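Local coordinates for E2A dna-binding protein (Human adenovirus 5, PDB 2WB0) that binds single-stranded DNA and supports the elongation phase of viral strand-displacement replication, unwinding the template without ATP by forming multimers, at residues V68-R73 and P301-A306; D20-D25 and R311-E316. All coordinates share one frame; numbering follows the deposited sequence.

Both contacts bring helix 300-315, in the second zinc-binding region of the sequence, against the all-alpha region near the start of the chain. Contact 1 uses the early part of that helix and lies deep in the protein, packed on helix 64-83; contact 2 uses its last turn, nearer the surface, where the end of helix 7-21 and the turn after it come close. The chemistry follows the depth, though neither pair is joined by a direct hydrogen bond. V68-R73 and P301-A306 meet through methionine, leucine and alanine, whereas D20-D25 and R311-E316 combine one tyrosine-leucine contact with a nearby lysine and a water linking Y22 to E316. Their centres are 15 Å apart.

Contact 1: V68-R73 and P301-A306; sequences VTMMGR and PDLLNA
M70 reaches across to L303 while its sulfur covers part of one face of the R73 guanidinium, with SD 3.3 Å above that plane and displaced toward the rim. The nitrogens of this group are held by backbone carbonyls, NH2 by a hydrogen bond to R222 O and NH1 by a weak one to T93 O, and F296 packs against both M70 and R73. A bound zinc ion lies about 11 Å from the M70 side chain. M70 leaves the helix with CG anti to its carbonyl carbon, then bends at chi2 (-53°) and again at chi3 (-61°). This curl folds the thioether back over R73 yet leaves the methyl on the L303 side, where CE meets L303 CD2 at 3.7 Å. The same leucine methyl is 4.1 Å from M70 CG, so it lies against the near part of the chain as well as its terminal methyl.

A306 makes the other half of the interface. Its CB points at helix 64-83 and sits 3.9 Å from M71 CG, with M70 CB just beyond at 4.3 Å. With only a methyl group at A306, the M71 and A306 CA atoms lie 5.1 Å apart. The axes of the two segments pass 9.2 Å apart at a signed crossing angle of -41°. F67 and F74 continue the packing along helix 64-83, and C46 and L50 of helix 40-53 receive M71.

Beside this contact D302 OD2 hydrogen-bonds T60 N and T62 OG1, but between the two segments, whose touching residues are all buried, the contact rests on shape and burial, not on directed bonds.

Contact 2: D20-D25 and R311-E316; sequences DKYHVD and RSLWSE
K21, in the last turn of helix 7-21, stretches toward E316 with its chain fully extended, CG anti to the backbone N (chi1 174°). NZ stops 3.5 Å from E316 O, a polar approach that is not a hydrogen bond, and it remains 6.1 Å from E316 OE1, so the two opposite charges are near without pairing. On the way, K21 CG lies over one face of the neighbouring Y22 ring, offset toward its rim.

Y22 carries the contact. Its hydroxyl end slides past the oppositely directed side chain of L313, whose CD1 is 3.6 Å from Y22 OH and 3.8 Å from CZ, approaching the ring obliquely. A water at the ring edge, in the ring plane, lies 2.6 Å from Y22 OH and donates to E316 OE1 at 2.7 Å, bridging two groups that do not bond directly. Both have further partners: Y22 OH is hydrogen-bonded to N317 OD1, and E316 OE1 accepts from W49 NE1 of helix 40-53. Behind E316 the helix end is tied by S315 OG, which donates to S312 O at 2.6 Å; that carbonyl also takes E316 N.

With H23 the backbone swings to positive phi (54°), the C-prime position of a Schellman motif that closes helix 7-21. H23 N returns to D20 O and V24 N to M19 O. In this turn K21 O lies 3.1 Å above one face of the H23 ring, offset toward the rim, with D20 O on that same face.

V24 next drops its side chain onto V45 of helix 40-53, which the Y22 side chain also touches. D25 then serves as N-cap of helix 26-31, its OD2 accepting from L28 N.

Contact 1: V68-R73 and P301-A306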
ATOM      1  N   VAL A  68       6.868  -1.123  10.419  1.00 17.00           N
ATOM      2  CA  VAL A  68       8.006  -0.290  10.842  1.00 18.39           C
ATOM      3  C   VAL A  68       8.711   0.403   9.671  1.00 18.52           C
ATOM      4  O   VAL A  68       9.162   1.582   9.764  1.00 18.21           O
ATOM      5  CB  VAL A  68       8.991  -1.178  11.668  1.00 19.31           C
ATOM      6  CG1 VAL A  68      10.301  -0.483  11.865  1.00 24.21           C
ATOM      7  CG2 VAL A  68       8.334  -1.538  12.986  1.00 19.24           C
ATOM      8  N   THR A  69       8.868  -0.334   8.585  1.00 19.07           N
ATOM      9  CA  THR A  69       9.446   0.262   7.360  1.00 20.08           C
ATOM     10  C   THR A  69       8.621   1.421   6.837  1.00 18.64           C
ATOM     11  O   THR A  69       9.172   2.458   6.429  1.00 18.60           O
ATOM     12  CB  THR A  69       9.562  -0.796   6.288  1.00 20.30           C
ATOM     13  OG1 THR A  69      10.543  -1.727   6.763  1.00 22.26           O
ATOM     14  CG2 THR A  69      10.016  -0.149   4.917  1.00 21.99           C
ATOM     15  N   MET A  70       7.292   1.275   6.884  1.00 17.28           N
ATOM     16  CA  MET A  70       6.486   2.368   6.414  1.00 15.16           C
ATOM     17  C   MET A  70       6.564   3.543   7.381  1.00 14.58           C
ATOM     18  O   MET A  70       6.591   4.684   6.943  1.00 13.93           O
ATOM     19  CB  MET A  70       5.031   1.983   6.120  1.00 14.30           C
ATOM     20  CG  MET A  70       4.878   0.998   4.957  1.00 16.97           C
ATOM     21  SD  MET A  70       5.689   1.490   3.388  1.00 17.91           S
ATOM     22  CE  MET A  70       4.744   2.985   3.143  1.00 16.20           C
ATOM     23  N   MET A  71       6.497   3.298   8.677  1.00 13.43           N
ATOM     24  CA  MET A  71       6.713   4.409   9.582  1.00 14.70           C
ATOM     25  C   MET A  71       8.056   5.121   9.248  1.00 14.67           C
ATOM     26  O   MET A  71       8.142   6.359   9.275  1.00 14.10           O
ATOM     27  CB  MET A  71       6.816   3.869  11.011  1.00 14.74           C
ATOM     28  CG  MET A  71       5.443   3.573  11.630  1.00 14.33           C
ATOM     29  SD  MET A  71       5.558   3.158  13.391  1.00 16.63           S
ATOM     30  CE  MET A  71       5.643   4.757  14.044  1.00 18.01           C
ATOM     31  N   GLY A  72       9.073   4.314   8.973  1.00 13.52           N
ATOM     32  CA  GLY A  72      10.389   4.849   8.573  1.00 14.30           C
ATOM     33  C   GLY A  72      10.310   5.787   7.381  1.00 14.33           C
ATOM     34  O   GLY A  72      10.907   6.882   7.374  1.00 15.57           O
ATOM     35  N   ARG A  73       9.582   5.390   6.359  1.00 14.57           N
ATOM     36  CA  ARG A  73       9.421   6.260   5.224  1.00 14.95           C
ATOM     37  C   ARG A  73       8.670   7.547   5.565  1.00 15.98           C
ATOM     38  O   ARG A  73       8.955   8.629   5.004  1.00 16.07           O
ATOM     39  CB  ARG A  73       8.647   5.510   4.130  1.00 14.78           C
ATOM     40  CG  ARG A  73       9.359   4.237   3.531  1.00 14.90           C
ATOM     41  CD  ARG A  73       8.542   3.806   2.272  1.00 17.59           C
ATOM     42  NE  ARG A  73       8.790   2.423   1.740  1.00 22.05           N
ATOM     43  CZ  ARG A  73       8.066   1.802   0.788  1.00 21.09           C
ATOM     44  NH1 ARG A  73       6.910   2.334   0.290  1.00 22.62           N
ATOM     45  NH2 ARG A  73       8.468   0.578   0.361  1.00 18.16           N
ATOM     46  N   PRO A 301      -5.838   0.051   6.820  1.00 13.84           N
ATOM     47  CA  PRO A 301      -5.879   0.776   8.110  1.00 13.99           C
ATOM     48  C   PRO A 301      -4.569   0.840   8.841  1.00 13.54           C
ATOM     49  O   PRO A 301      -4.325   1.884   9.476  1.00 13.35           O
ATOM     50  CB  PRO A 301      -6.885  -0.003   8.952  1.00 13.91           C
ATOM     51  CG  PRO A 301      -7.670  -0.887   7.889  1.00 16.11           C
ATOM     52  CD  PRO A 301      -6.637  -1.195   6.849  1.00 12.67           C
ATOM     53  N   ASP A 302      -3.734  -0.223   8.782  1.00 11.99           N
ATOM     54  CA  ASP A 302      -2.426  -0.206   9.458  1.00 12.09           C
ATOM     55  C   ASP A 302      -1.547   0.758   8.729  1.00 11.58           C
ATOM     56  O   ASP A 302      -0.732   1.404   9.374  1.00 11.80           O
ATOM     57  CB  ASP A 302      -1.791  -1.628   9.500  1.00 10.16           C
ATOM     58  CG  ASP A 302      -2.550  -2.534  10.415  1.00 16.35           C
ATOM     59  OD1 ASP A 302      -3.356  -1.962  11.200  1.00 14.66           O
ATOM     60  OD2 ASP A 302      -2.408  -3.767  10.315  1.00 13.71           O
ATOM     61  N   LEU A 303      -1.711   0.892   7.409  1.00 10.99           N
ATOM     62  CA  LEU A 303      -0.883   1.882   6.661  1.00 12.66           C
ATOM     63  C   LEU A 303      -1.188   3.339   7.095  1.00 12.65           C
ATOM     64  O   LEU A 303      -0.280   4.175   7.287  1.00 12.75           O
ATOM     65  CB  LEU A 303      -1.110   1.745   5.149  1.00 11.83           C
ATOM     66  CG  LEU A 303      -0.001   2.081   4.135  1.00 17.45           C
ATOM     67  CD1 LEU A 303      -0.534   2.301   2.704  1.00 13.62           C
ATOM     68  CD2 LEU A 303       1.297   2.846   4.515  1.00 12.28           C
ATOM     69  N   LEU A 304      -2.474   3.650   7.249  1.00 13.69           N
ATOM     70  CA  LEU A 304      -2.862   4.978   7.714  1.00 13.61           C
ATOM     71  C   LEU A 304      -2.367   5.172   9.140  1.00 14.71           C
ATOM     72  O   LEU A 304      -1.840   6.214   9.464  1.00 15.67           O
ATOM     73  CB  LEU A 304      -4.378   5.121   7.664  1.00 13.98           C
ATOM     74  CG  LEU A 304      -5.051   6.483   7.527  1.00 16.14           C
ATOM     75  CD1 LEU A 304      -6.482   6.661   8.047  1.00 15.89           C
ATOM     76  CD2 LEU A 304      -4.198   7.766   7.245  1.00 15.89           C
ATOM     77  N   ASN A 305      -2.475   4.140   9.980  1.00 13.28           N
ATOM     78  CA  ASN A 305      -1.979   4.256  11.352  1.00 14.56           C
ATOM     79  C   ASN A 305      -0.478   4.410  11.389  1.00 16.00           C
ATOM     80  O   ASN A 305       0.032   5.082  12.310  1.00 16.61           O
ATOM     81  CB  ASN A 305      -2.327   3.049  12.229  1.00 14.87           C
ATOM     82  CG  ASN A 305      -3.650   3.220  13.015  1.00 18.44           C
ATOM     83  OD1 ASN A 305      -4.140   4.327  13.219  1.00 20.17           O
ATOM     84  ND2 ASN A 305      -4.164   2.119  13.502  1.00 17.56           N
ATOM     85  N   ALA A 306       0.251   3.852  10.391  1.00 14.92           N
ATOM     86  CA  ALA A 306       1.723   4.068  10.379  1.00 14.91           C
ATOM     87  C   ALA A 306       1.943   5.561  10.208  1.00 13.96           C
ATOM     88  O   ALA A 306       2.836   6.157  10.887  1.00 15.54           O
ATOM     89  CB  ALA A 306       2.417   3.367   9.252  1.00 14.28           C
TER

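Contact 2: D20-D25 and R311-E316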
ATOM      1  N   ASP A  20      19.744   9.724  18.588  1.00 25.47           N
ATOM      2  CA  ASP A  20      20.425   9.692  19.898  1.00 27.65           C
ATOM      3  C   ASP A  20      19.358   9.345  20.965  1.00 27.65           C
ATOM      4  O   ASP A  20      19.521   8.386  21.700  1.00 29.45           O
ATOM      5  CB  ASP A  20      21.049  11.060  20.195  1.00 28.04           C
ATOM      6  CG  ASP A  20      22.319  11.326  19.378  1.00 30.89           C
ATOM      7  OD1 ASP A  20      23.024  10.348  18.981  1.00 27.55           O
ATOM      8  OD2 ASP A  20      22.582  12.526  19.157  1.00 35.74           O
ATOM      9  N   LYS A  21      18.268  10.117  20.992  1.00 28.69           N
ATOM     10  CA  LYS A  21      17.194   9.972  21.986  1.00 28.57           C
ATOM     11  C   LYS A  21      16.631   8.553  22.017  1.00 29.45           C
ATOM     12  O   LYS A  21      16.333   7.996  23.084  1.00 30.20           O
ATOM     13  CB  LYS A  21      16.090  10.979  21.702  1.00 28.31           C
ATOM     14  CG  LYS A  21      14.838  10.818  22.609  1.00 28.14           C
ATOM     15  CD  LYS A  21      13.906  11.996  22.429  1.00 25.15           C
ATOM     16  CE  LYS A  21      12.624  11.859  23.279  1.00 26.28           C
ATOM     17  NZ  LYS A  21      11.768  12.932  22.824  1.00 27.64           N
ATOM     18  N   TYR A  22      16.505   7.936  20.847  1.00 28.72           N
ATOM     19  CA  TYR A  22      15.961   6.584  20.763  1.00 28.97           C
ATOM     20  C   TYR A  22      16.995   5.468  20.691  1.00 29.91           C
ATOM     21  O   TYR A  22      16.659   4.316  20.381  1.00 29.47           O
ATOM     22  CB  TYR A  22      14.855   6.505  19.706  1.00 27.92           C
ATOM     23  CG  TYR A  22      13.703   7.434  20.066  1.00 26.14           C
ATOM     24  CD1 TYR A  22      12.710   7.031  20.989  1.00 26.85           C
ATOM     25  CD2 TYR A  22      13.618   8.699  19.514  1.00 26.68           C
ATOM     26  CE1 TYR A  22      11.672   7.899  21.326  1.00 23.02           C
ATOM     27  CE2 TYR A  22      12.610   9.556  19.817  1.00 25.02           C
ATOM     28  CZ  TYR A  22      11.638   9.160  20.725  1.00 24.94           C
ATOM     29  OH  TYR A  22      10.644  10.060  20.974  1.00 24.65           O
ATOM     30  N   HIS A  23      18.254   5.809  21.021  1.00 30.25           N
ATOM     31  CA  HIS A  23      19.326   4.818  21.194  1.00 32.60           C
ATOM     32  C   HIS A  23      19.467   3.916  19.988  1.00 32.07           C
ATOM     33  O   HIS A  23      19.538   2.689  20.127  1.00 31.85           O
ATOM     34  CB  HIS A  23      19.087   3.998  22.482  1.00 34.26           C
ATOM     35  CG  HIS A  23      18.733   4.861  23.651  1.00 40.67           C
ATOM     36  ND1 HIS A  23      19.660   5.685  24.270  1.00 44.08           N
ATOM     37  CD2 HIS A  23      17.542   5.097  24.265  1.00 44.19           C
ATOM     38  CE1 HIS A  23      19.062   6.364  25.236  1.00 45.10           C
ATOM     39  NE2 HIS A  23      17.776   6.035  25.248  1.00 45.92           N
ATOM     40  N   VAL A  24      19.465   4.508  18.786  1.00 32.12           N
ATOM     41  CA  VAL A  24      19.651   3.646  17.625  1.00 31.44           C
ATOM     42  C   VAL A  24      21.098   3.160  17.548  1.00 32.10           C
ATOM     43  O   VAL A  24      22.027   3.895  17.926  1.00 31.47           O
ATOM     44  CB  VAL A  24      18.975   4.154  16.277  1.00 32.42           C
ATOM     45  CG1 VAL A  24      18.134   5.388  16.464  1.00 33.28           C
ATOM     46  CG2 VAL A  24      19.937   4.214  15.063  1.00 27.77           C
ATOM     47  N   ASP A  25      21.255   1.919  17.074  1.00 32.11           N
ATOM     48  CA  ASP A  25      22.543   1.255  16.876  1.00 33.44           C
ATOM     49  C   ASP A  25      23.687   2.170  16.380  1.00 32.96           C
ATOM     50  O   ASP A  25      23.477   3.031  15.522  1.00 31.64           O
ATOM     51  CB  ASP A  25      22.333   0.153  15.853  1.00 34.61           C
ATOM     52  CG  ASP A  25      23.621  -0.389  15.348  1.00 38.02           C
ATOM     53  OD1 ASP A  25      24.249  -1.144  16.105  1.00 44.89           O
ATOM     54  OD2 ASP A  25      24.045  -0.017  14.223  1.00 44.04           O
ATOM     55  N   ARG A 311       3.125  10.900  13.030  1.00 17.74           N
ATOM     56  CA  ARG A 311       2.748  12.262  13.373  1.00 20.22           C
ATOM     57  C   ARG A 311       2.829  12.397  14.924  1.00 21.05           C
ATOM     58  O   ARG A 311       3.392  13.367  15.426  1.00 21.99           O
ATOM     59  CB  ARG A 311       1.384  12.635  12.765  1.00 18.86           C
ATOM     60  CG  ARG A 311       1.343  12.749  11.270  1.00 18.70           C
ATOM     61  CD  ARG A 311      -0.032  13.133  10.729  1.00 17.72           C
ATOM     62  NE  ARG A 311      -0.056  13.423   9.300  1.00 16.96           N
ATOM     63  CZ  ARG A 311      -1.102  13.269   8.506  1.00 21.62           C
ATOM     64  NH1 ARG A 311      -2.270  12.769   8.971  1.00 21.68           N
ATOM     65  NH2 ARG A 311      -0.958  13.534   7.210  1.00 17.18           N
ATOM     66  N   SER A 312       2.371  11.389  15.678  1.00 22.53           N
ATOM     67  CA  SER A 312       2.507  11.393  17.131  1.00 23.46           C
ATOM     68  C   SER A 312       3.948  11.441  17.618  1.00 23.24           C
ATOM     69  O   SER A 312       4.283  12.245  18.480  1.00 23.11           O
ATOM     70  CB  SER A 312       1.771  10.216  17.799  1.00 23.45           C
ATOM     71  OG  SER A 312       0.386  10.438  17.652  1.00 29.30           O
ATOM     72  N   LEU A 313       4.786  10.578  17.073  1.00 23.14           N
ATOM     73  CA  LEU A 313       6.217  10.517  17.396  1.00 23.27           C
ATOM     74  C   LEU A 313       6.865  11.845  17.125  1.00 24.26           C
ATOM     75  O   LEU A 313       7.702  12.315  17.954  1.00 24.83           O
ATOM     76  CB  LEU A 313       6.915   9.412  16.553  1.00 23.13           C
ATOM     77  CG  LEU A 313       8.438   9.246  16.461  1.00 26.48           C
ATOM     78  CD1 LEU A 313       9.155   9.408  17.795  1.00 30.86           C
ATOM     79  CD2 LEU A 313       8.752   7.777  15.846  1.00 24.80           C
ATOM     80  N   TRP A 314       6.517  12.434  15.969  1.00 23.25           N
ATOM     81  CA  TRP A 314       7.060  13.706  15.548  1.00 24.22           C
ATOM     82  C   TRP A 314       6.701  14.792  16.628  1.00 25.75           C
ATOM     83  O   TRP A 314       7.575  15.561  17.081  1.00 25.37           O
ATOM     84  CB  TRP A 314       6.510  14.119  14.181  1.00 23.88           C
ATOM     85  CG  TRP A 314       7.166  15.375  13.713  1.00 24.36           C
ATOM     86  CD1 TRP A 314       6.712  16.677  13.874  1.00 28.53           C
ATOM     87  CD2 TRP A 314       8.421  15.463  13.050  1.00 23.60           C
ATOM     88  NE1 TRP A 314       7.651  17.576  13.357  1.00 28.29           N
ATOM     89  CE2 TRP A 314       8.705  16.853  12.846  1.00 25.66           C
ATOM     90  CE3 TRP A 314       9.348  14.506  12.613  1.00 22.21           C
ATOM     91  CZ2 TRP A 314       9.854  17.290  12.184  1.00 25.15           C
ATOM     92  CZ3 TRP A 314      10.509  14.951  11.970  1.00 25.04           C
ATOM     93  CH2 TRP A 314      10.743  16.328  11.752  1.00 25.54           C
ATOM     94  N   SER A 315       5.434  14.779  17.065  1.00 27.15           N
ATOM     95  CA  SER A 315       4.884  15.767  18.020  1.00 28.07           C
ATOM     96  C   SER A 315       5.562  15.666  19.376  1.00 29.00           C
ATOM     97  O   SER A 315       5.579  16.648  20.138  1.00 29.44           O
ATOM     98  CB  SER A 315       3.362  15.586  18.213  1.00 28.45           C
ATOM     99  OG  SER A 315       3.093  14.472  19.088  1.00 29.19           O
ATOM    100  N   GLU A 316       6.106  14.490  19.703  1.00 28.48           N
ATOM    101  CA  GLU A 316       6.828  14.321  20.937  1.00 29.13           C
ATOM    102  C   GLU A 316       8.262  14.829  20.792  1.00 29.75           C
ATOM    103  O   GLU A 316       9.002  14.843  21.768  1.00 27.32           O
ATOM    104  CB  GLU A 316       6.836  12.857  21.423  1.00 29.83           C
ATOM    105  CG  GLU A 316       5.415  12.318  21.732  1.00 30.32           C
ATOM    106  CD  GLU A 316       5.350  10.838  22.045  1.00 31.83           C
ATOM    107  OE1 GLU A 316       6.392  10.162  22.179  1.00 34.54           O
ATOM    108  OE2 GLU A 316       4.206  10.346  22.182  1.00 34.28           O
TER
HETATM  109  O   HOH W   1       8.948   9.672  22.865  1.00 40.52           O